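Local atomic coordinates of 4-oxalmesaconate hydratase (PDB entry 5CGZ), a protein that catalyses the zinc-dependent hydration of the enol form of oxalomesaconate to 4-carboxy-4-hydroxy-2-oxoadipate, the third step of gallate degradation. Residues 153-158 against 226-231. Sequence-based numbering, arbitrary orientation.
Sequences PVYAFE and EGLQSV
Ala156 and Gln229 face each other as an antiparallel hydrogen-bonded pair, the amide of each giving its proton to the carbonyl of the other. Ala156 N lies 2.8 Å from Gln229 O, and Gln229 N returns the bond to Ala156 O at 2.9 Å. A third bond, Val231 N to Val154 O at 2.8 Å, closes the pairing at the far end. Toward Glu158 the strands part and water fills in: one molecule joins Glu158 N to Gly227 O, while a second water, 2.7 Å from Glu158 OE1, donates to that oxygen and accepts from Gly227 N, the other carboxylate oxygen, OE2, forming a salt bridge with Arg206.

Here the strand direction in the Rossmann-like sheet reverses: strand 154-157 is parallel to strand 110-112 on one flank and antiparallel to strand 225-230 on the other, beyond which strand 171-174 forms the edge within this chain. Phe157 sits near the zinc site, its ring edge-to-face with His113.

Tyr155, Leu228 and Ser230 share one face of the sheet. With CG anti to its own carbonyl carbon (chi1 -55°), the Tyr155 ring stands out from the sheet beside the side chains of Leu228 and Ser230, meeting them at a slant: CD2 meets Leu228 CB at 3.9 Å and CE2 lies 3.3 Å from Ser230 OG. That hydroxyl is hydrogen-bonded to Asp170, while Tyr155 OH bonds to the carbonyl of Leu239 in the second subunit. A leucine in place of Tyr155 would probably leave the Leu239 carbonyl of the second subunit without its hydroxyl partner and strip the ring's cover from Ser230. Leu228 also sends CD1 to Phe157 CB, 3.9 Å away. Val154 and Val231 lie side by side, CG1 against CG2 at 3.8 Å.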
# COMPACT_ATOMS: atom_id res chain seq x y z
N PRO A 153 13.49 -12.81 16.07
CA PRO A 153 12.89 -11.62 15.46
C PRO A 153 13.94 -10.79 14.72
O PRO A 153 15.10 -10.72 15.13
CB PRO A 153 12.32 -10.85 16.66
CG PRO A 153 12.02 -11.93 17.68
CD PRO A 153 13.12 -12.97 17.49
N VAL A 154 13.53 -10.20 13.60
CA VAL A 154 14.39 -9.31 12.84
C VAL A 154 13.74 -7.92 12.82
O VAL A 154 12.53 -7.81 12.64
CB VAL A 154 14.61 -9.82 11.41
CG1 VAL A 154 15.49 -8.84 10.61
CG2 VAL A 154 15.23 -11.22 11.42
N TYR A 155 14.53 -6.87 13.02
CA TYR A 155 14.02 -5.51 13.02
C TYR A 155 14.84 -4.62 12.12
O TYR A 155 16.06 -4.76 12.06
CB TYR A 155 14.05 -4.89 14.42
CG TYR A 155 13.34 -5.65 15.52
CD1 TYR A 155 14.00 -6.65 16.24
CD2 TYR A 155 12.02 -5.35 15.87
CE1 TYR A 155 13.36 -7.34 17.26
CE2 TYR A 155 11.37 -6.03 16.90
CZ TYR A 155 12.05 -7.02 17.59
OH TYR A 155 11.44 -7.71 18.61
N ALA A 156 14.18 -3.68 11.45
CA ALA A 156 14.89 -2.62 10.74
C ALA A 156 15.00 -1.43 11.66
O ALA A 156 13.98 -0.93 12.16
CB ALA A 156 14.17 -2.25 9.45
N PHE A 157 16.23 -0.98 11.94
CA PHE A 157 16.40 0.23 12.73
C PHE A 157 16.17 1.46 11.83
O PHE A 157 15.94 1.31 10.62
CB PHE A 157 17.77 0.28 13.44
CG PHE A 157 18.94 -0.17 12.59
CD1 PHE A 157 19.14 0.34 11.31
CD2 PHE A 157 19.88 -1.07 13.10
CE1 PHE A 157 20.24 -0.07 10.54
CE2 PHE A 157 20.97 -1.47 12.35
CZ PHE A 157 21.15 -0.98 11.07
N GLU A 158 16.20 2.65 12.42
CA GLU A 158 15.69 3.85 11.74
C GLU A 158 16.62 4.38 10.64
O GLU A 158 17.78 4.67 10.89
CB GLU A 158 15.43 4.96 12.76
CG GLU A 158 14.85 6.23 12.09
CD GLU A 158 14.19 7.19 13.08
OE1 GLU A 158 13.97 6.81 14.26
OE2 GLU A 158 13.90 8.33 12.68
N GLU A 226 14.73 4.39 20.59
CA GLU A 226 15.01 3.99 19.21
C GLU A 226 13.76 3.33 18.63
O GLU A 226 13.09 2.54 19.31
CB GLU A 226 16.22 3.05 19.15
CG GLU A 226 17.54 3.78 19.34
CD GLU A 226 18.77 2.86 19.43
OE1 GLU A 226 18.62 1.61 19.48
OE2 GLU A 226 19.90 3.40 19.47
N GLY A 227 13.42 3.68 17.40
CA GLY A 227 12.28 3.08 16.71
C GLY A 227 12.74 1.92 15.85
O GLY A 227 13.80 1.99 15.21
N LEU A 228 11.95 0.85 15.85
CA LEU A 228 12.25 -0.36 15.07
C LEU A 228 11.03 -0.79 14.27
O LEU A 228 9.89 -0.66 14.74
CB LEU A 228 12.67 -1.52 15.99
CG LEU A 228 13.98 -1.54 16.79
CD1 LEU A 228 15.18 -1.39 15.88
CD2 LEU A 228 13.99 -0.50 17.88
N GLN A 229 11.25 -1.33 13.07
CA GLN A 229 10.17 -1.97 12.34
C GLN A 229 10.41 -3.48 12.27
O GLN A 229 11.40 -3.93 11.72
CB GLN A 229 10.01 -1.40 10.93
CG GLN A 229 8.83 -2.04 10.18
CD GLN A 229 8.27 -1.17 9.05
OE1 GLN A 229 8.98 -0.41 8.42
NE2 GLN A 229 6.96 -1.31 8.81
N SER A 230 9.46 -4.23 12.82
CA SER A 230 9.54 -5.68 12.89
C SER A 230 9.29 -6.35 11.57
O SER A 230 8.38 -5.98 10.84
CB SER A 230 8.51 -6.22 13.89
OG SER A 230 8.61 -5.51 15.11
N VAL A 231 10.08 -7.38 11.27
CA VAL A 231 9.84 -8.16 10.06
C VAL A 231 8.78 -9.24 10.29
O VAL A 231 7.95 -9.48 9.42
CB VAL A 231 11.14 -8.82 9.58
CG1 VAL A 231 10.85 -9.76 8.41
CG2 VAL A 231 12.16 -7.74 9.18
O HOH W 1 15.31 5.49 16.18
O HOH W 2 16.49 2.83 15.28